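Local coordinates for putative peptidyl-arginine deiminase family protein (Campylobacter jejuni subsp. jejuni serotype O:2, PDB 6B10) that probably hydrolyses agmatine to N-carbamoylputrescine and ammonia, a step in the biosynthesis of the polyamine putrescine, at residues G147-N152 / M157-H162; I192-G197 / T210-I215; K45-V50 / I307-R312; N278-P283 / K295-A300. One frame throughout, in Å; residues are numbered along the deposited sequence.

Contact 1. Residues G147-N152 / M157-H162; sequences GSIDFN and MLTSSH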
# COMPACT_ATOMS: atom_id res chain seq x y z
N GLY A 147 -4.14 -1.36 2.79
CA GLY A 147 -3.59 -0.11 3.29
C GLY A 147 -3.73 0.13 4.78
O GLY A 147 -3.15 1.07 5.31
N SER A 148 -4.48 -0.72 5.48
CA SER A 148 -4.67 -0.54 6.92
C SER A 148 -3.63 -1.27 7.79
O SER A 148 -3.64 -1.11 9.01
CB SER A 148 -6.09 -0.95 7.32
OG SER A 148 -6.19 -2.36 7.38
N ILE A 149 -2.73 -2.03 7.17
CA ILE A 149 -1.70 -2.79 7.89
C ILE A 149 -0.32 -2.64 7.24
O ILE A 149 -0.23 -2.41 6.04
CB ILE A 149 -2.05 -4.30 7.98
CG1 ILE A 149 -2.38 -4.86 6.58
CG2 ILE A 149 -3.22 -4.50 8.93
CD1 ILE A 149 -2.59 -6.35 6.53
N ASP A 150 0.73 -2.77 8.04
CA ASP A 150 2.11 -2.63 7.57
C ASP A 150 3.02 -3.56 8.41
O ASP A 150 2.93 -3.57 9.63
CB ASP A 150 2.54 -1.17 7.71
CG ASP A 150 3.82 -0.85 6.97
OD1 ASP A 150 3.76 -0.58 5.76
OD2 ASP A 150 4.89 -0.84 7.61
N PHE A 151 3.87 -4.34 7.75
CA PHE A 151 4.68 -5.38 8.42
C PHE A 151 6.18 -5.10 8.37
O PHE A 151 6.68 -4.57 7.37
CB PHE A 151 4.44 -6.73 7.78
CG PHE A 151 3.02 -7.18 7.83
CD1 PHE A 151 2.50 -7.73 9.00
CD2 PHE A 151 2.20 -7.08 6.72
CE1 PHE A 151 1.20 -8.16 9.05
CE2 PHE A 151 0.89 -7.50 6.77
CZ PHE A 151 0.39 -8.05 7.94
N ASN A 152 6.90 -5.47 9.42
CA ASN A 152 8.35 -5.35 9.42
C ASN A 152 9.04 -6.66 9.05
O ASN A 152 10.25 -6.68 8.90
CB ASN A 152 8.87 -4.78 10.75
CG ASN A 152 8.98 -5.83 11.85
OD1 ASN A 152 8.29 -6.85 11.85
ND2 ASN A 152 9.87 -5.56 12.81
N MET A 157 3.41 -5.90 13.40
CA MET A 157 2.52 -5.21 12.47
C MET A 157 2.11 -3.86 13.03
O MET A 157 1.87 -3.72 14.22
CB MET A 157 1.27 -6.05 12.18
CG MET A 157 0.34 -5.42 11.14
SD MET A 157 -1.17 -6.36 10.86
CE MET A 157 -2.12 -5.87 12.30
N LEU A 158 2.01 -2.89 12.13
CA LEU A 158 1.64 -1.53 12.46
C LEU A 158 0.23 -1.30 11.92
O LEU A 158 -0.10 -1.74 10.82
CB LEU A 158 2.66 -0.60 11.80
CG LEU A 158 2.91 0.83 12.24
CD1 LEU A 158 3.19 0.93 13.73
CD2 LEU A 158 4.08 1.40 11.43
N THR A 159 -0.61 -0.65 12.71
CA THR A 159 -1.98 -0.36 12.29
C THR A 159 -2.57 0.79 13.11
O THR A 159 -2.02 1.16 14.14
CB THR A 159 -2.89 -1.61 12.39
OG1 THR A 159 -4.13 -1.38 11.72
CG2 THR A 159 -3.15 -1.99 13.84
N SER A 160 -3.68 1.34 12.63
CA SER A 160 -4.37 2.41 13.35
C SER A 160 -5.61 1.88 14.05
O SER A 160 -6.41 1.16 13.46
CB SER A 160 -4.76 3.53 12.38
OG SER A 160 -5.61 4.47 13.01
N SER A 161 -5.77 2.27 15.32
CA SER A 161 -6.96 1.93 16.10
C SER A 161 -8.26 2.40 15.45
O SER A 161 -9.31 1.78 15.63
CB SER A 161 -6.85 2.55 17.50
OG SER A 161 -5.72 2.04 18.18
N HIS A 162 -8.19 3.49 14.70
CA HIS A 162 -9.36 4.07 14.05
C HIS A 162 -9.86 3.22 12.88
O HIS A 162 -11.04 3.27 12.54
CB HIS A 162 -9.06 5.49 13.58
CG HIS A 162 -8.68 6.42 14.70
ND1 HIS A 162 -9.60 7.26 15.31
CD2 HIS A 162 -7.50 6.64 15.32
CE1 HIS A 162 -8.99 7.95 16.26
NE2 HIS A 162 -7.72 7.59 16.29
O HOH W 1 -4.80 1.36 9.48
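The beta hairpin of strands 149-151 and 156-160 brings D150 opposite L158 as an antiparallel hydrogen-bonded pair. L158 N gives D150 O a short bond of 2.7 Å that is nearly straight (165° at the hydrogen), while the return bond from D150 N to L158 O is weak. At S148 the carbonyl O collects two donors: T159 OG1, 2.8 Å away and nearly along the C=O axis, and a water that donates at the same distance. A side chain thus continues the pairing where the backbone bonds give out. On the face shared by I149, F151 and M157, the methionine leaves its backbone with CG anti to N (chi1 -176°) and runs beside the F151 ring. Its SD lies 3.5 Å from F151 CE1 and 4.3 Å from the ring centroid, an oblique Met-aromatic contact, and also meets I149 CG2 at 3.4 Å. D150 turns to the opposite face, where its carboxylate forms a salt bridge with R213 NE and accepts from F214 N. There L158 packs on A212 and F214 of strand 212-216; on the methionine's face T159 reaches L164 of helix 161-167. Strand 156-160 runs parallel to its neighbour 190-194.

Contact 2. Residues I192-G197 / T210-I215; sequences IWLENG and TLARFI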
# COMPACT_ATOMS: atom_id res chain seq x y z
N ILE A 192 1.30 -2.97 16.91
CA ILE A 192 1.37 -1.59 17.38
C ILE A 192 0.10 -0.89 16.89
O ILE A 192 -0.09 -0.69 15.69
CB ILE A 192 2.63 -0.89 16.85
CG1 ILE A 192 3.87 -1.60 17.39
CG2 ILE A 192 2.65 0.57 17.25
CD1 ILE A 192 5.14 -1.26 16.65
N TRP A 193 -0.76 -0.55 17.85
CA TRP A 193 -2.01 0.14 17.58
C TRP A 193 -1.81 1.63 17.76
O TRP A 193 -1.68 2.10 18.89
CB TRP A 193 -3.09 -0.35 18.54
CG TRP A 193 -3.51 -1.77 18.35
CD1 TRP A 193 -2.98 -2.89 18.94
CD2 TRP A 193 -4.59 -2.23 17.53
NE1 TRP A 193 -3.65 -4.02 18.52
CE2 TRP A 193 -4.64 -3.64 17.65
CE3 TRP A 193 -5.51 -1.59 16.69
CZ2 TRP A 193 -5.59 -4.41 16.97
CZ3 TRP A 193 -6.45 -2.36 16.02
CH2 TRP A 193 -6.48 -3.75 16.16
N LEU A 194 -1.76 2.39 16.67
CA LEU A 194 -1.58 3.84 16.76
C LEU A 194 -2.90 4.58 16.95
O LEU A 194 -3.81 4.44 16.13
CB LEU A 194 -0.88 4.39 15.52
CG LEU A 194 0.62 4.14 15.36
CD1 LEU A 194 1.08 4.85 14.10
CD2 LEU A 194 1.42 4.61 16.56
N GLU A 195 -2.99 5.36 18.01
CA GLU A 195 -4.18 6.14 18.34
C GLU A 195 -4.23 7.45 17.57
O GLU A 195 -5.29 7.84 17.07
CB GLU A 195 -4.23 6.45 19.84
CG GLU A 195 -4.22 5.24 20.75
CD GLU A 195 -5.46 4.37 20.61
OE1 GLU A 195 -6.56 4.93 20.47
OE2 GLU A 195 -5.32 3.13 20.65
N ASN A 196 -3.09 8.12 17.46
CA ASN A 196 -3.02 9.50 16.98
C ASN A 196 -2.60 9.68 15.53
O ASN A 196 -2.05 8.78 14.90
CB ASN A 196 -2.07 10.30 17.86
CG ASN A 196 -2.60 10.49 19.26
OD1 ASN A 196 -3.53 11.26 19.47
ND2 ASN A 196 -2.01 9.81 20.23
N GLY A 197 -2.88 10.89 15.03
CA GLY A 197 -2.44 11.33 13.72
C GLY A 197 -3.47 11.03 12.66
O GLY A 197 -4.26 10.10 12.80
N THR A 210 -0.93 5.99 5.12
CA THR A 210 -0.84 7.44 4.93
C THR A 210 -0.03 8.10 6.06
O THR A 210 0.30 9.27 5.97
CB THR A 210 -2.22 8.12 4.88
OG1 THR A 210 -2.87 8.00 6.15
CG2 THR A 210 -3.11 7.48 3.80
N LEU A 211 0.29 7.34 7.10
CA LEU A 211 0.88 7.88 8.31
C LEU A 211 2.27 7.35 8.64
O LEU A 211 3.16 8.13 8.98
CB LEU A 211 -0.03 7.59 9.50
CG LEU A 211 -1.36 8.34 9.54
CD1 LEU A 211 -2.19 7.81 10.69
CD2 LEU A 211 -1.11 9.83 9.70
N ALA A 212 2.43 6.03 8.58
CA ALA A 212 3.65 5.38 9.08
C ALA A 212 3.88 4.04 8.42
O ALA A 212 2.93 3.29 8.19
CB ALA A 212 3.57 5.21 10.59
N ARG A 213 5.15 3.73 8.15
CA ARG A 213 5.54 2.56 7.38
C ARG A 213 6.90 2.07 7.86
O ARG A 213 7.80 2.88 8.08
CB ARG A 213 5.72 2.93 5.90
CG ARG A 213 4.55 3.58 5.19
CD ARG A 213 3.44 2.60 4.84
NE ARG A 213 3.92 1.51 4.00
CZ ARG A 213 4.10 1.57 2.68
NH1 ARG A 213 3.84 2.68 1.99
NH2 ARG A 213 4.56 0.51 2.04
N PHE A 214 7.07 0.76 8.00
CA PHE A 214 8.40 0.20 8.12
C PHE A 214 9.14 0.33 6.79
O PHE A 214 8.57 0.06 5.72
CB PHE A 214 8.36 -1.28 8.50
CG PHE A 214 7.92 -1.53 9.91
CD1 PHE A 214 8.78 -1.30 10.97
CD2 PHE A 214 6.64 -2.00 10.18
CE1 PHE A 214 8.38 -1.53 12.27
CE2 PHE A 214 6.23 -2.23 11.48
CZ PHE A 214 7.10 -1.99 12.53
N ILE A 215 10.41 0.72 6.87
CA ILE A 215 11.29 0.74 5.70
C ILE A 215 12.42 -0.28 5.80
O ILE A 215 13.03 -0.63 4.80
CB ILE A 215 11.85 2.15 5.44
CG1 ILE A 215 12.70 2.65 6.61
CG2 ILE A 215 10.71 3.11 5.16
CD1 ILE A 215 13.35 3.99 6.35
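NH1 of R213, one residue past the A212 that touches L194, is gripped by two backbone carbonyls, A271 O and F273 O, and NH2 of the same guanidinium forms a salt bridge with E15. None of this polar anchoring crosses between 192-197 and 210-215, which meet through apolar groups and backbone alone. L211 does most of the touching. With CG beside its backbone N and anti to its carbonyl carbon (chi1 -70°), the side chain extends to G197 and lays both methyls against that residue's backbone: CD1 is 3.7 Å from G197 O, and CD2 is 4.0 Å from G197 C. G197, without a side chain, presents its backbone directly to the leucine, and the positive phi of G197 (91°) is one that glycine adopts readily. Strands 190-194 and 212-216 belong to two different three-stranded sheets, and the contact joins them in a manner consistent with adjacent blades of the alpha/beta propeller of this deiminase family. Further along, L194 CD1 meets A212 CB at 4.3 Å, a looser apolar touch between the two strands. Helix 233-244 touches both segments, L243 reaching L194 and M239 reaching L211.

Contact 3. Residues K45-V50 / I307-R312; sequences KEFVKV and IGVDAR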
# COMPACT_ATOMS: atom_id res chain seq x y z
N LYS A 45 1.00 5.92 -16.65
CA LYS A 45 2.03 5.57 -17.64
C LYS A 45 3.42 5.84 -17.09
O LYS A 45 4.33 5.03 -17.28
CB LYS A 45 1.81 6.36 -18.93
CG LYS A 45 2.76 5.98 -20.06
N GLU A 46 3.58 6.97 -16.42
CA GLU A 46 4.86 7.33 -15.83
C GLU A 46 5.22 6.34 -14.72
O GLU A 46 6.33 5.83 -14.67
CB GLU A 46 4.81 8.75 -15.27
CG GLU A 46 6.18 9.36 -14.99
CD GLU A 46 7.07 9.37 -16.22
OE1 GLU A 46 6.58 9.74 -17.31
OE2 GLU A 46 8.26 8.99 -16.10
N PHE A 47 4.25 6.08 -13.85
CA PHE A 47 4.41 5.17 -12.71
C PHE A 47 4.77 3.77 -13.20
O PHE A 47 5.72 3.15 -12.71
CB PHE A 47 3.12 5.18 -11.87
CG PHE A 47 3.18 4.38 -10.59
CD1 PHE A 47 4.37 4.21 -9.88
CD2 PHE A 47 2.02 3.83 -10.07
CE1 PHE A 47 4.40 3.48 -8.70
CE2 PHE A 47 2.04 3.10 -8.89
CZ PHE A 47 3.23 2.93 -8.20
N VAL A 48 4.02 3.29 -14.20
CA VAL A 48 4.25 1.98 -14.80
C VAL A 48 5.63 1.91 -15.44
O VAL A 48 6.37 0.94 -15.22
CB VAL A 48 3.17 1.64 -15.84
CG1 VAL A 48 3.51 0.35 -16.58
CG2 VAL A 48 1.81 1.50 -15.18
N LYS A 49 5.97 2.92 -16.24
CA LYS A 49 7.29 2.95 -16.89
C LYS A 49 8.43 2.83 -15.87
O LYS A 49 9.38 2.07 -16.08
CB LYS A 49 7.48 4.24 -17.72
CG LYS A 49 6.91 4.16 -19.13
CD LYS A 49 7.25 5.39 -19.95
N VAL A 50 8.33 3.58 -14.77
CA VAL A 50 9.34 3.54 -13.71
C VAL A 50 9.47 2.14 -13.12
O VAL A 50 10.57 1.58 -13.07
CB VAL A 50 9.01 4.57 -12.60
CG1 VAL A 50 9.85 4.32 -11.36
CG2 VAL A 50 9.24 5.98 -13.11
N ILE A 307 12.97 6.66 -6.20
CA ILE A 307 12.53 7.37 -7.40
C ILE A 307 11.21 8.08 -7.16
O ILE A 307 10.22 7.45 -6.80
CB ILE A 307 12.40 6.40 -8.60
CG1 ILE A 307 13.76 5.78 -8.94
CG2 ILE A 307 11.86 7.12 -9.83
CD1 ILE A 307 13.66 4.54 -9.80
N GLY A 308 11.20 9.39 -7.38
CA GLY A 308 10.01 10.19 -7.19
C GLY A 308 9.09 10.15 -8.39
O GLY A 308 9.54 10.31 -9.51
N VAL A 309 7.80 9.95 -8.16
CA VAL A 309 6.81 9.96 -9.23
C VAL A 309 5.73 10.95 -8.85
O VAL A 309 5.16 10.88 -7.76
CB VAL A 309 6.17 8.57 -9.44
CG1 VAL A 309 4.94 8.66 -10.33
CG2 VAL A 309 7.19 7.60 -10.03
N ASP A 310 5.47 11.90 -9.75
CA ASP A 310 4.46 12.93 -9.54
C ASP A 310 3.13 12.27 -9.22
O ASP A 310 2.57 11.57 -10.06
CB ASP A 310 4.37 13.79 -10.80
CG ASP A 310 3.42 14.96 -10.66
OD1 ASP A 310 2.84 15.17 -9.58
OD2 ASP A 310 3.26 15.69 -11.66
N ALA A 311 2.63 12.48 -8.01
CA ALA A 311 1.43 11.80 -7.52
C ALA A 311 0.23 12.72 -7.33
O ALA A 311 -0.79 12.30 -6.78
CB ALA A 311 1.74 11.08 -6.21
N ARG A 312 0.33 13.95 -7.80
CA ARG A 312 -0.70 14.97 -7.55
C ARG A 312 -2.09 14.58 -8.07
O ARG A 312 -3.09 14.78 -7.39
CB ARG A 312 -0.29 16.30 -8.17
CG ARG A 312 0.87 16.96 -7.45
CD ARG A 312 1.28 18.23 -8.15
NE ARG A 312 1.75 17.95 -9.51
CZ ARG A 312 1.90 18.86 -10.46
NH1 ARG A 312 1.61 20.13 -10.24
NH2 ARG A 312 2.35 18.49 -11.65
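V50 on helix 37-52 meets both I307 and V309 of strand 305-310, and its two methyls divide the work between a more open side and a buried one. On the open side, where V50 and I307 are both partly exposed, CG1 is anti to the backbone N (chi1 167°) and points end-on at I307, 3.8 Å from its CG2 and 4.1 Å from its CD1. These approaches are nonetheless the shorter ones. CG2, placed beside the backbone N, instead passes alongside V309, coming within 4.0 Å of V309 CG2. The buried side belongs to V309 and to F47, almost one helical turn before V50: F47 CB lies 4.2 Å from V309 CG1, while the same valine's CG2 stands obliquely to the ring. The helix and strand segments run nearly antiparallel, at 161°, with their axes 8.6 Å apart at closest approach, and side chains from both elements meet in the layer between them. Such helix-on-sheet packing is basic to an alpha/beta fold; here it unites an early helix with a strand some 257 residues later, consistent with closure of the propeller ring. I281 of the adjoining strand 279-284 adds to the same apolar patch, touching F47, V50 and V309.

Past V309 the chain leaves the helix. Beyond the contact, within the strand's own segment, R312 holds D310 through two nitrogens: NE donates to OD1 at 3.0 Å and NH2 to OD2 at 2.9 Å, both on the syn side of the carboxylate. K286 adds a long, weak ion pair to D310 OD2.

Contact 4. Residues N278-P283 / K295-A300; sequences NALIVP and KRLSKA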
# COMPACT_ATOMS: atom_id res chain seq x y z
N ASN A 278 14.65 -3.76 -5.75
CA ASN A 278 15.77 -2.83 -5.87
C ASN A 278 15.39 -1.35 -5.89
O ASN A 278 16.23 -0.50 -6.16
CB ASN A 278 16.63 -3.16 -7.10
CG ASN A 278 17.19 -4.56 -7.05
OD1 ASN A 278 16.82 -5.41 -7.86
ND2 ASN A 278 18.05 -4.81 -6.08
N ALA A 279 14.15 -1.03 -5.55
CA ALA A 279 13.72 0.36 -5.58
C ALA A 279 12.59 0.66 -4.62
O ALA A 279 11.85 -0.22 -4.18
CB ALA A 279 13.33 0.76 -7.00
N LEU A 280 12.49 1.95 -4.29
CA LEU A 280 11.42 2.49 -3.49
C LEU A 280 10.83 3.66 -4.28
O LEU A 280 11.52 4.64 -4.54
CB LEU A 280 11.94 2.97 -2.14
CG LEU A 280 10.91 3.70 -1.27
CD1 LEU A 280 9.74 2.80 -0.92
CD2 LEU A 280 11.57 4.23 -0.01
N ILE A 281 9.57 3.54 -4.65
CA ILE A 281 8.93 4.56 -5.46
C ILE A 281 8.16 5.49 -4.53
O ILE A 281 7.24 5.06 -3.84
CB ILE A 281 7.97 3.95 -6.52
CG1 ILE A 281 8.62 2.76 -7.23
CG2 ILE A 281 7.55 5.02 -7.52
CD1 ILE A 281 9.94 3.04 -7.91
N VAL A 282 8.55 6.76 -4.51
CA VAL A 282 7.98 7.72 -3.56
C VAL A 282 7.12 8.75 -4.28
O VAL A 282 7.47 9.19 -5.37
CB VAL A 282 9.08 8.43 -2.71
CG1 VAL A 282 9.87 7.40 -1.92
CG2 VAL A 282 10.03 9.25 -3.56
N PRO A 283 5.99 9.15 -3.67
CA PRO A 283 5.19 10.20 -4.29
C PRO A 283 5.87 11.56 -4.19
O PRO A 283 6.41 11.91 -3.13
CB PRO A 283 3.88 10.18 -3.49
CG PRO A 283 4.20 9.52 -2.20
CD PRO A 283 5.42 8.67 -2.40
N LYS A 295 16.10 12.25 -0.26
CA LYS A 295 17.47 12.15 0.26
C LYS A 295 17.50 11.38 1.57
O LYS A 295 18.36 10.51 1.77
CB LYS A 295 18.09 13.54 0.45
CG LYS A 295 18.31 14.27 -0.86
CD LYS A 295 19.10 15.56 -0.69
CE LYS A 295 18.33 16.58 0.12
NZ LYS A 295 18.84 17.95 -0.14
N ARG A 296 16.55 11.67 2.44
CA ARG A 296 16.45 11.03 3.75
C ARG A 296 16.20 9.52 3.61
O ARG A 296 16.94 8.71 4.19
CB ARG A 296 15.32 11.68 4.55
CG ARG A 296 15.45 11.57 6.06
CD ARG A 296 14.40 12.44 6.74
NE ARG A 296 14.84 13.82 6.92
CZ ARG A 296 14.07 14.83 7.33
NH1 ARG A 296 12.78 14.66 7.58
NH2 ARG A 296 14.61 16.03 7.47
N LEU A 297 15.20 9.15 2.82
CA LEU A 297 14.89 7.74 2.60
C LEU A 297 16.02 7.01 1.88
O LEU A 297 16.33 5.86 2.19
CB LEU A 297 13.59 7.59 1.81
CG LEU A 297 12.28 7.88 2.54
CD1 LEU A 297 11.14 8.05 1.55
CD2 LEU A 297 11.95 6.77 3.52
N SER A 298 16.63 7.69 0.91
CA SER A 298 17.72 7.15 0.11
C SER A 298 18.94 6.79 0.98
O SER A 298 19.49 5.69 0.88
CB SER A 298 18.11 8.16 -0.97
OG SER A 298 19.20 7.71 -1.75
N LYS A 299 19.35 7.72 1.84
CA LYS A 299 20.45 7.47 2.76
C LYS A 299 20.16 6.29 3.70
O LYS A 299 21.05 5.49 3.98
CB LYS A 299 20.76 8.72 3.58
CG LYS A 299 22.21 8.81 4.02
CD LYS A 299 22.56 10.18 4.61
CE LYS A 299 22.20 11.31 3.67
NZ LYS A 299 23.05 12.53 3.87
N ALA A 300 18.92 6.20 4.16
CA ALA A 300 18.50 5.14 5.08
C ALA A 300 18.30 3.79 4.41
O ALA A 300 18.19 2.77 5.09
CB ALA A 300 17.22 5.55 5.80
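No ring or other flat side chain enters the interface where L297 meets L280 and V282, so there are no faces or edges to assign across it; the aromatic groups stand outside, F273 and F275 touching L280 from beyond the two segments. What remains is a purely aliphatic contact of three residues, and a single methyl is its focus. L297 CD1, carried from helix 289-300 toward the strand, lies 3.8 Å from V282 CG1 and 4.1 Å from L280 CD2. It is therefore shared by two residues that sit two places apart on strand 279-284 and point to the same side of the sheet. Their approaches differ. V282 and L297 lie flank to flank, running opposite ways, whereas L280 lies roughly perpendicular to L297. The first torsion of V282 (chi1 -60°) sets CG1 beside the backbone N, where it meets the leucine methyl. In L280 CG is instead anti to the backbone N (chi1 174°), and of its two methyls CD2 is the one that comes up to L297.

Neither hydrogen bond nor charge passes between strand and helix, and the small buried surface of 96 Å² shows how few atoms carry the join. L297 also packs on L251 of strand 249-254, while L280 and V282 both rest on I306 of the neighbouring strand. Strand 279-284, helix 289-300 and the parallel strand 305-310 form a beta-alpha-beta crossover, the kind of unit recurrent in the alpha/beta propeller of guanidino-group-modifying enzymes.

Contacts 1, 2 and 4 are buried, whereas contact 3 is only partly so, with V50 and I307 toward the open side. Contacts 1 and 2 reach the same sheet, through its neighbouring strands 156-160 and 190-194, and touch directly at S161 OG and E195 OE2. Contacts 3 and 4 likewise share a sheet and use its two faces: V309 packs on the helix 37-52 side, V282 on the helix 289-300 side. I215 of contact 2 packs on L297 and A300 of contact 4. Hydrogen bonds cross between paired segments in contact 1 alone; contacts 2, 3 and 4 touch through apolar groups and, in contact 2, backbone. D150 ties the first two sheets to R213 and F214.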